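Local coordinates for protein ESSC (PDB 5FWH) that probably serves, through its forkhead-associated domains, as an N-terminal structural module of an FtsK/SpoIIIE-type ATPase of the bacterial type VII secretion apparatus, at residues P164-F168 with V178-V184. Residues are numbered along the deposited sequence; the frame is centred on the assembly and turned at random.
Sequences PYMQF and VTSSEEV
With CG anti to the carbonyl carbon (chi1 -76°) and a bend at chi3, selenomethionine Met166 carries its CE over the Val178 face of the neighbouring strand, 3.6 Å from Val178 CG1 and 4.0 Å from Val184 CG2. Val178 answers with CG1 anti to its own backbone N, which turns that methyl to Met166 and CG2 to the Phe168 ring. The two strands, 166-168 and 178-180, form an antiparallel beta hairpin within a sheet of the forkhead-associated (FHA) beta sandwich; strand 94-99 pairs with the far side of 178-180. Gln167 and Thr179 are the hydrogen-bonded pair. Gln167 N donates to Thr179 O at 2.8 Å and Thr179 N to Gln167 O at 2.7 Å. Met166 with Ser180 and Phe168 with Val178 are non-hydrogen-bonded pairs whose side chains share the inner face, where Ile116 touches Phe168, Val178 and Val184, and Phe123 meets the Phe168 ring edge-to-face. On the other face, a water donates to Gln167 OE1 and more weakly to Thr179 O, a loose bridge from side chain to opposite backbone. Past the strand end the chain doubles back: Ser180 OG donates to Glu182 O at 2.9 Å, tilted 20° from the carbonyl plane, while lying against Met166 CG. An alanine in place of Ser180 would lose the donor to Glu182 O and would probably let the turn that returns Val184 to Met166 move more freely. Two bonds reach the N-terminal half of the chain: Gln167 OE1 also accepts from Gln3, and Glu182 forms a salt bridge with Arg72. At the opposite strand's entry, Tyr165 CB packs on Ser181 OG at 3.6 Å, and Pro164 CB sits over one face of the tyrosine ring, 4.0 Å above its plane and displaced toward the rim.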
ATOM      1  N   PRO A 164       0.697  -3.440  -1.457  1.00 49.51           N
ATOM      2  CA  PRO A 164       0.192  -2.983  -2.778  1.00 53.29           C
ATOM      3  C   PRO A 164      -1.303  -2.900  -2.910  1.00 50.77           C
ATOM      4  O   PRO A 164      -2.077  -3.875  -2.700  1.00 48.30           O
ATOM      5  CB  PRO A 164       0.804  -3.982  -3.759  1.00 53.43           C
ATOM      6  CG  PRO A 164       2.145  -4.130  -3.142  1.00 53.59           C
ATOM      7  CD  PRO A 164       1.916  -4.236  -1.645  1.00 51.49           C
ATOM      8  N   TYR A 165      -1.665  -1.653  -3.189  1.00 52.98           N
ATOM      9  CA  TYR A 165      -3.035  -1.153  -3.439  1.00 47.19           C
ATOM     10  C   TYR A 165      -3.949  -0.949  -2.223  1.00 44.51           C
ATOM     11  O   TYR A 165      -5.058  -0.522  -2.394  1.00 38.70           O
ATOM     12  CB  TYR A 165      -3.726  -1.946  -4.544  1.00 50.97           C
ATOM     13  CG  TYR A 165      -2.850  -2.376  -5.681  1.00 50.64           C
ATOM     14  CD1 TYR A 165      -2.232  -1.460  -6.461  1.00 53.61           C
ATOM     15  CD2 TYR A 165      -2.619  -3.726  -5.932  1.00 53.43           C
ATOM     16  CE1 TYR A 165      -1.402  -1.854  -7.486  1.00 56.04           C
ATOM     17  CE2 TYR A 165      -1.796  -4.140  -6.955  1.00 54.07           C
ATOM     18  CZ  TYR A 165      -1.186  -3.193  -7.724  1.00 55.95           C
ATOM     19  OH  TYR A 165      -0.345  -3.555  -8.719  1.00 60.40           O
HETATM   20  N   MSE A 166      -3.532  -1.211  -0.992  1.00 42.00           N
HETATM   21  CA  MSE A 166      -4.462  -0.999   0.144  1.00 42.41           C
HETATM   22  C   MSE A 166      -3.822  -0.292   1.349  1.00 39.17           C
HETATM   23  O   MSE A 166      -2.645  -0.384   1.520  1.00 39.77           O
HETATM   24  CB  MSE A 166      -4.941  -2.409   0.472  1.00 45.81           C
HETATM   25  CG  MSE A 166      -6.001  -3.069  -0.492  1.00 49.92           C
HETATM   26 SE   MSE A 166      -6.640  -4.655   0.515  1.00 65.46          SE
HETATM   27  CE  MSE A 166      -8.252  -3.837   1.266  1.00 54.72           C
ATOM     28  N   GLN A 167      -4.595   0.376   2.193  1.00 39.29           N
ATOM     29  CA  GLN A 167      -4.117   0.902   3.487  1.00 40.46           C
ATOM     30  C   GLN A 167      -5.108   0.670   4.567  1.00 37.82           C
ATOM     31  O   GLN A 167      -6.312   0.754   4.312  1.00 35.53           O
ATOM     32  CB  GLN A 167      -3.970   2.374   3.434  1.00 45.95           C
ATOM     33  CG  GLN A 167      -2.995   2.835   2.415  1.00 49.88           C
ATOM     34  CD  GLN A 167      -3.225   4.303   2.168  1.00 55.30           C
ATOM     35  OE1 GLN A 167      -3.527   4.726   1.021  1.00 54.46           O
ATOM     36  NE2 GLN A 167      -3.165   5.091   3.279  1.00 54.85           N
ATOM     37  N   PHE A 168      -4.600   0.352   5.768  1.00 34.33           N
ATOM     38  CA  PHE A 168      -5.391   0.062   6.965  1.00 34.92           C
ATOM     39  C   PHE A 168      -4.917   0.964   8.069  1.00 38.06           C
ATOM     40  O   PHE A 168      -3.705   1.007   8.329  1.00 36.06           O
ATOM     41  CB  PHE A 168      -5.212  -1.364   7.428  1.00 35.87           C
ATOM     42  CG  PHE A 168      -5.491  -2.401   6.356  1.00 35.03           C
ATOM     43  CD1 PHE A 168      -4.534  -2.693   5.412  1.00 37.63           C
ATOM     44  CD2 PHE A 168      -6.668  -3.093   6.350  1.00 35.43           C
ATOM     45  CE1 PHE A 168      -4.736  -3.661   4.439  1.00 37.65           C
ATOM     46  CE2 PHE A 168      -6.933  -4.009   5.345  1.00 36.62           C
ATOM     47  CZ  PHE A 168      -5.950  -4.292   4.402  1.00 37.61           C
ATOM     48  N   VAL A 178     -10.097   1.388   6.018  1.00 35.40           N
ATOM     49  CA  VAL A 178      -9.456   0.680   4.931  1.00 36.82           C
ATOM     50  C   VAL A 178      -9.546   1.438   3.627  1.00 37.73           C
ATOM     51  O   VAL A 178     -10.640   1.791   3.266  1.00 42.29           O
ATOM     52  CB  VAL A 178     -10.150  -0.670   4.739  1.00 36.94           C
ATOM     53  CG1 VAL A 178      -9.479  -1.447   3.590  1.00 35.47           C
ATOM     54  CG2 VAL A 178     -10.125  -1.386   6.068  1.00 37.58           C
ATOM     55  N   THR A 179      -8.439   1.732   2.933  1.00 37.81           N
ATOM     56  CA  THR A 179      -8.543   2.464   1.657  1.00 43.05           C
ATOM     57  C   THR A 179      -7.989   1.564   0.594  1.00 42.32           C
ATOM     58  O   THR A 179      -7.015   0.869   0.838  1.00 41.17           O
ATOM     59  CB  THR A 179      -7.827   3.810   1.689  1.00 45.48           C
ATOM     60  OG1 THR A 179      -8.396   4.528   2.773  1.00 50.62           O
ATOM     61  CG2 THR A 179      -8.057   4.604   0.402  1.00 48.99           C
ATOM     62  N   SER A 180      -8.629   1.591  -0.562  1.00 40.83           N
ATOM     63  CA  SER A 180      -8.422   0.593  -1.574  1.00 42.46           C
ATOM     64  C   SER A 180      -8.842   1.148  -2.896  1.00 46.48           C
ATOM     65  O   SER A 180      -9.821   1.856  -2.989  1.00 47.64           O
ATOM     66  CB  SER A 180      -9.320  -0.597  -1.323  1.00 42.56           C
ATOM     67  OG  SER A 180      -9.071  -1.607  -2.261  1.00 42.61           O
ATOM     68  N   SER A 181      -8.149   0.728  -3.931  1.00 50.89           N
ATOM     69  CA  SER A 181      -8.583   0.991  -5.291  1.00 55.94           C
ATOM     70  C   SER A 181      -9.714   0.093  -5.746  1.00 58.20           C
ATOM     71  O   SER A 181     -10.274   0.382  -6.755  1.00 59.57           O
ATOM     72  CB  SER A 181      -7.405   0.969  -6.292  1.00 56.68           C
ATOM     73  OG  SER A 181      -6.290   0.232  -5.802  1.00 60.58           O
ATOM     74  N   GLU A 182     -10.073  -0.960  -5.022  1.00 58.83           N
ATOM     75  CA  GLU A 182     -11.262  -1.752  -5.376  1.00 63.76           C
ATOM     76  C   GLU A 182     -12.245  -1.652  -4.240  1.00 63.61           C
ATOM     77  O   GLU A 182     -11.839  -1.293  -3.124  1.00 57.09           O
ATOM     78  CB  GLU A 182     -10.913  -3.212  -5.546  1.00 69.19           C
ATOM     79  CG  GLU A 182      -9.517  -3.475  -6.061  1.00 74.34           C
ATOM     80  CD  GLU A 182      -9.304  -4.920  -6.500  1.00 80.85           C
ATOM     81  OE1 GLU A 182     -10.190  -5.778  -6.253  1.00 83.60           O
ATOM     82  OE2 GLU A 182      -8.238  -5.206  -7.106  1.00 87.88           O
ATOM     83  N   GLU A 183     -13.516  -1.990  -4.503  1.00 63.18           N
ATOM     84  CA  GLU A 183     -14.474  -2.206  -3.423  1.00 63.61           C
ATOM     85  C   GLU A 183     -13.934  -3.345  -2.483  1.00 60.98           C
ATOM     86  O   GLU A 183     -13.359  -4.387  -2.914  1.00 62.48           O
ATOM     87  CB  GLU A 183     -15.929  -2.486  -3.909  1.00 69.94           C
ATOM     88  CG  GLU A 183     -16.762  -1.270  -4.374  1.00 74.23           C
ATOM     89  CD  GLU A 183     -18.011  -0.967  -3.517  1.00 79.53           C
ATOM     90  OE1 GLU A 183     -17.890  -0.609  -2.319  1.00 82.80           O
ATOM     91  OE2 GLU A 183     -19.147  -1.070  -4.031  1.00 79.48           O
ATOM     92  N   VAL A 184     -14.055  -3.088  -1.193  1.00 53.98           N
ATOM     93  CA  VAL A 184     -13.608  -4.007  -0.190  1.00 52.55           C
ATOM     94  C   VAL A 184     -14.796  -4.889   0.156  1.00 52.34           C
ATOM     95  O   VAL A 184     -15.897  -4.399   0.287  1.00 51.98           O
ATOM     96  CB  VAL A 184     -13.193  -3.224   1.048  1.00 51.57           C
ATOM     97  CG1 VAL A 184     -12.873  -4.152   2.185  1.00 49.87           C
ATOM     98  CG2 VAL A 184     -11.968  -2.400   0.689  1.00 53.46           C
TER
HETATM   99  O   HOH W   1      -4.837   2.923  -0.709  1.00 40.41           O
HETATM  100  O   HOH W   2      -7.293   3.870   5.182  1.00 41.70           O